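Local coordinates for viral CASP8 and FADD-like apoptosis regulator (PDB 2BBR), which inhibits death-receptor-induced apoptosis by interfering with caspase-8 recruitment and activation at the death-inducing signaling complex, and also suppresses host NF-kappa-B activation, at residues A[32-37]-A[95-100]. Residues are numbered along the deposited sequence; the frame is centred on the assembly and turned at random.
Sequences CHDAAP and RYRKLM. With AZI (azide ion), chain B.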
ATOM      1  N   CYS A  32       3.038  -1.189   5.405  1.00  9.46           N
ATOM      2  CA  CYS A  32       3.380  -1.897   6.636  1.00 10.32           C
ATOM      3  C   CYS A  32       2.351  -1.702   7.741  1.00 10.91           C
ATOM      4  O   CYS A  32       2.589  -2.097   8.880  1.00 12.03           O
ATOM      5  CB  CYS A  32       4.735  -1.414   7.162  1.00 11.43           C
ATOM      6  SG  CYS A  32       6.128  -1.672   6.058  1.00 12.77           S
ATOM      7  N   HIS A  33       1.207  -1.113   7.408  1.00 11.22           N
ATOM      8  CA  HIS A  33       0.181  -0.827   8.406  1.00 11.06           C
ATOM      9  C   HIS A  33      -0.276  -1.999   9.275  1.00 12.66           C
ATOM     10  O   HIS A  33      -0.423  -1.845  10.487  1.00 13.93           O
ATOM     11  CB  HIS A  33      -1.037  -0.198   7.729  1.00 10.33           C
ATOM     12  CG  HIS A  33      -2.040   0.363   8.691  1.00 10.91           C
ATOM     13  ND1 HIS A  33      -1.816   1.510   9.420  1.00 12.74           N
ATOM     14  CD2 HIS A  33      -3.268  -0.080   9.053  1.00 11.25           C
ATOM     15  CE1 HIS A  33      -2.862   1.749  10.193  1.00 12.59           C
ATOM     16  NE2 HIS A  33      -3.756   0.799   9.988  1.00 11.54           N
ATOM     17  N   ASP A  34      -0.505  -3.159   8.669  1.00 11.64           N
ATOM     18  CA  ASP A  34      -0.961  -4.326   9.420  1.00 13.50           C
ATOM     19  C   ASP A  34       0.143  -5.001  10.222  1.00 12.94           C
ATOM     20  O   ASP A  34      -0.070  -5.414  11.364  1.00 14.83           O
ATOM     21  CB  ASP A  34      -1.574  -5.360   8.478  1.00 14.02           C
ATOM     22  CG  ASP A  34      -2.677  -4.785   7.622  1.00 16.28           C
ATOM     23  OD1 ASP A  34      -3.625  -4.202   8.188  1.00 16.89           O
ATOM     24  OD2 ASP A  34      -2.594  -4.918   6.385  1.00 15.10           O
ATOM     25  N   ALA A  35       1.325  -5.116   9.626  1.00 14.28           N
ATOM     26  CA  ALA A  35       2.447  -5.776  10.284  1.00 16.74           C
ATOM     27  C   ALA A  35       3.175  -4.920  11.315  1.00 19.01           C
ATOM     28  O   ALA A  35       3.633  -5.433  12.339  1.00 20.76           O
ATOM     29  CB  ALA A  35       3.434  -6.272   9.236  1.00 17.78           C
ATOM     30  N   ALA A  36       3.284  -3.623  11.050  1.00 20.79           N
ATOM     31  CA  ALA A  36       3.977  -2.715  11.959  1.00 22.61           C
ATOM     32  C   ALA A  36       3.033  -1.669  12.540  1.00 23.99           C
ATOM     33  O   ALA A  36       3.054  -0.507  12.137  1.00 24.77           O
ATOM     34  CB  ALA A  36       5.129  -2.033  11.231  1.00 22.48           C
ATOM     35  N   PRO A  37       2.197  -2.072  13.510  1.00 26.06           N
ATOM     36  CA  PRO A  37       1.234  -1.179  14.158  1.00 27.20           C
ATOM     37  C   PRO A  37       1.874  -0.138  15.071  1.00 27.43           C
ATOM     38  O   PRO A  37       2.846  -0.424  15.771  1.00 27.95           O
ATOM     39  CB  PRO A  37       0.343  -2.147  14.925  1.00 27.56           C
ATOM     40  CG  PRO A  37       1.314  -3.201  15.347  1.00 27.10           C
ATOM     41  CD  PRO A  37       2.109  -3.430  14.079  1.00 26.07           C
ATOM     42  N   ARG A  95      -2.284  -7.813  -1.463  1.00  9.68           N
ATOM     43  CA  ARG A  95      -2.767  -7.203  -2.687  1.00 10.08           C
ATOM     44  C   ARG A  95      -3.587  -5.960  -2.332  1.00  8.69           C
ATOM     45  O   ARG A  95      -3.534  -4.953  -3.036  1.00  9.74           O
ATOM     46  CB  ARG A  95      -3.612  -8.208  -3.472  1.00 11.63           C
ATOM     47  CG  ARG A  95      -4.368  -7.632  -4.657  1.00 11.83           C
ATOM     48  CD  ARG A  95      -3.486  -6.894  -5.645  1.00 15.83           C
ATOM     49  NE  ARG A  95      -4.276  -6.511  -6.811  1.00 16.46           N
ATOM     50  CZ  ARG A  95      -3.914  -5.599  -7.704  1.00 17.00           C
ATOM     51  NH1 ARG A  95      -2.762  -4.960  -7.575  1.00 17.42           N
ATOM     52  NH2 ARG A  95      -4.719  -5.323  -8.723  1.00 19.27           N
ATOM     53  N   TYR A  96      -4.328  -6.025  -1.229  1.00  9.50           N
ATOM     54  CA  TYR A  96      -5.132  -4.887  -0.794  1.00  9.35           C
ATOM     55  C   TYR A  96      -4.281  -3.629  -0.621  1.00  9.41           C
ATOM     56  O   TYR A  96      -4.575  -2.585  -1.204  1.00  9.54           O
ATOM     57  CB  TYR A  96      -5.842  -5.203   0.529  1.00  9.76           C
ATOM     58  CG  TYR A  96      -6.482  -4.000   1.187  1.00 10.01           C
ATOM     59  CD1 TYR A  96      -7.525  -3.310   0.570  1.00 11.50           C
ATOM     60  CD2 TYR A  96      -6.027  -3.540   2.419  1.00  9.91           C
ATOM     61  CE1 TYR A  96      -8.097  -2.190   1.161  1.00 11.85           C
ATOM     62  CE2 TYR A  96      -6.591  -2.419   3.020  1.00 11.43           C
ATOM     63  CZ  TYR A  96      -7.627  -1.749   2.385  1.00 12.17           C
ATOM     64  OH  TYR A  96      -8.190  -0.640   2.972  1.00 13.41           O
ATOM     65  N   ARG A  97      -3.222  -3.724   0.174  1.00  8.95           N
ATOM     66  CA  ARG A  97      -2.374  -2.564   0.425  1.00  9.81           C
ATOM     67  C   ARG A  97      -1.628  -2.099  -0.820  1.00  8.33           C
ATOM     68  O   ARG A  97      -1.531  -0.900  -1.085  1.00  9.32           O
ATOM     69  CB  ARG A  97      -1.366  -2.874   1.539  1.00 11.69           C
ATOM     70  CG  ARG A  97      -1.973  -3.259   2.881  1.00 15.59           C
ATOM     71  CD  ARG A  97      -2.297  -2.051   3.733  1.00 16.59           C
ATOM     72  NE  ARG A  97      -3.041  -2.430   4.930  1.00 14.15           N
ATOM     73  CZ  ARG A  97      -3.955  -1.656   5.498  1.00 12.07           C
ATOM     74  NH1 ARG A  97      -4.216  -0.465   4.975  1.00 11.89           N
ATOM     75  NH2 ARG A  97      -4.636  -2.090   6.551  1.00 11.42           N
ATOM     76  N   LYS A  98      -1.084  -3.041  -1.579  1.00  8.73           N
ATOM     77  CA  LYS A  98      -0.352  -2.675  -2.784  1.00  8.55           C
ATOM     78  C   LYS A  98      -1.273  -2.001  -3.800  1.00  8.78           C
ATOM     79  O   LYS A  98      -0.897  -1.007  -4.428  1.00  9.45           O
ATOM     80  CB  LYS A  98       0.319  -3.910  -3.386  1.00  9.48           C
ATOM     81  CG  LYS A  98       1.473  -4.436  -2.535  1.00  8.86           C
ATOM     82  CD  LYS A  98       2.132  -5.664  -3.144  1.00  9.91           C
ATOM     83  CE  LYS A  98       1.276  -6.908  -2.977  1.00 10.28           C
ATOM     84  NZ  LYS A  98       1.819  -8.047  -3.766  1.00 12.24           N
ATOM     85  N   LEU A  99      -2.483  -2.530  -3.952  1.00  8.99           N
ATOM     86  CA  LEU A  99      -3.445  -1.954  -4.884  1.00  9.14           C
ATOM     87  C   LEU A  99      -3.816  -0.531  -4.492  1.00  7.95           C
ATOM     88  O   LEU A  99      -3.894   0.352  -5.344  1.00 10.12           O
ATOM     89  CB  LEU A  99      -4.713  -2.809  -4.945  1.00 10.99           C
ATOM     90  CG  LEU A  99      -5.861  -2.272  -5.809  1.00 11.39           C
ATOM     91  CD1 LEU A  99      -5.388  -2.032  -7.235  1.00 13.92           C
ATOM     92  CD2 LEU A  99      -7.008  -3.267  -5.798  1.00 12.82           C
ATOM     93  N   MET A 100      -4.049  -0.306  -3.204  1.00  8.29           N
ATOM     94  CA  MET A 100      -4.409   1.033  -2.755  1.00  8.64           C
ATOM     95  C   MET A 100      -3.298   2.037  -3.061  1.00  9.06           C
ATOM     96  O   MET A 100      -3.570   3.170  -3.465  1.00  9.80           O
ATOM     97  CB  MET A 100      -4.736   1.033  -1.262  1.00  9.62           C
ATOM     98  CG  MET A 100      -6.016   0.279  -0.910  1.00 11.52           C
ATOM     99  SD  MET A 100      -7.497   0.865  -1.787  1.00 13.57           S
ATOM    100  CE  MET A 100      -7.763  -0.502  -2.895  1.00 16.55           C
TER
HETATM  101  N1  AZI B 201       1.710  -7.204  -6.861  1.00 11.17           N
HETATM  102  N2  AZI B 201       0.841  -6.542  -6.434  1.00 12.24           N
HETATM  103  N3  AZI B 201      -0.052  -5.888  -6.073  1.00 19.41           N
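A bidentate salt bridge between Asp34 and Arg97 links the two death effector domains, joining the turn after helix 22-31 to the start of helix 95-104. The grip is side-on: Arg97 NE donates to Asp34 OD2 at 2.9 Å, nearly straight (171°), while Arg97 NH2 reaches Asp34 OD1 at 2.9 Å on its syn side but tilted out of the carboxylate plane, more bent (152°). The pair is not coplanar, since the carboxylate and guanidinium planes stand 49° apart; OD2 lies in the guanidinium plane yet is met from above its own carboxylate plane. His33 flanks the same group: its CB sits 4.0 Å above the guanidinium plane, over the centre, and its ring edge brings CD2 within 3.5 Å of Arg97 NH2. On the opposite face lies CE2 of Tyr96, so the flat cation is held between the two side chains. In this tandem DED protein Arg97 thus serves both domains, for its NH1 forms a salt bridge with Glu144 of the second domain, which is also hydrogen-bonded to Tyr96 OH, and Phe30 of the first makes a cation-pi contact. On another side of helix 95-104, Arg95 NH1 donates to N3 of an azide at 3.2 Å, probably from the crystallisation liquor, and Lys98 NZ, weakly bonded to azide N2, also pairs with Glu62 of the first domain.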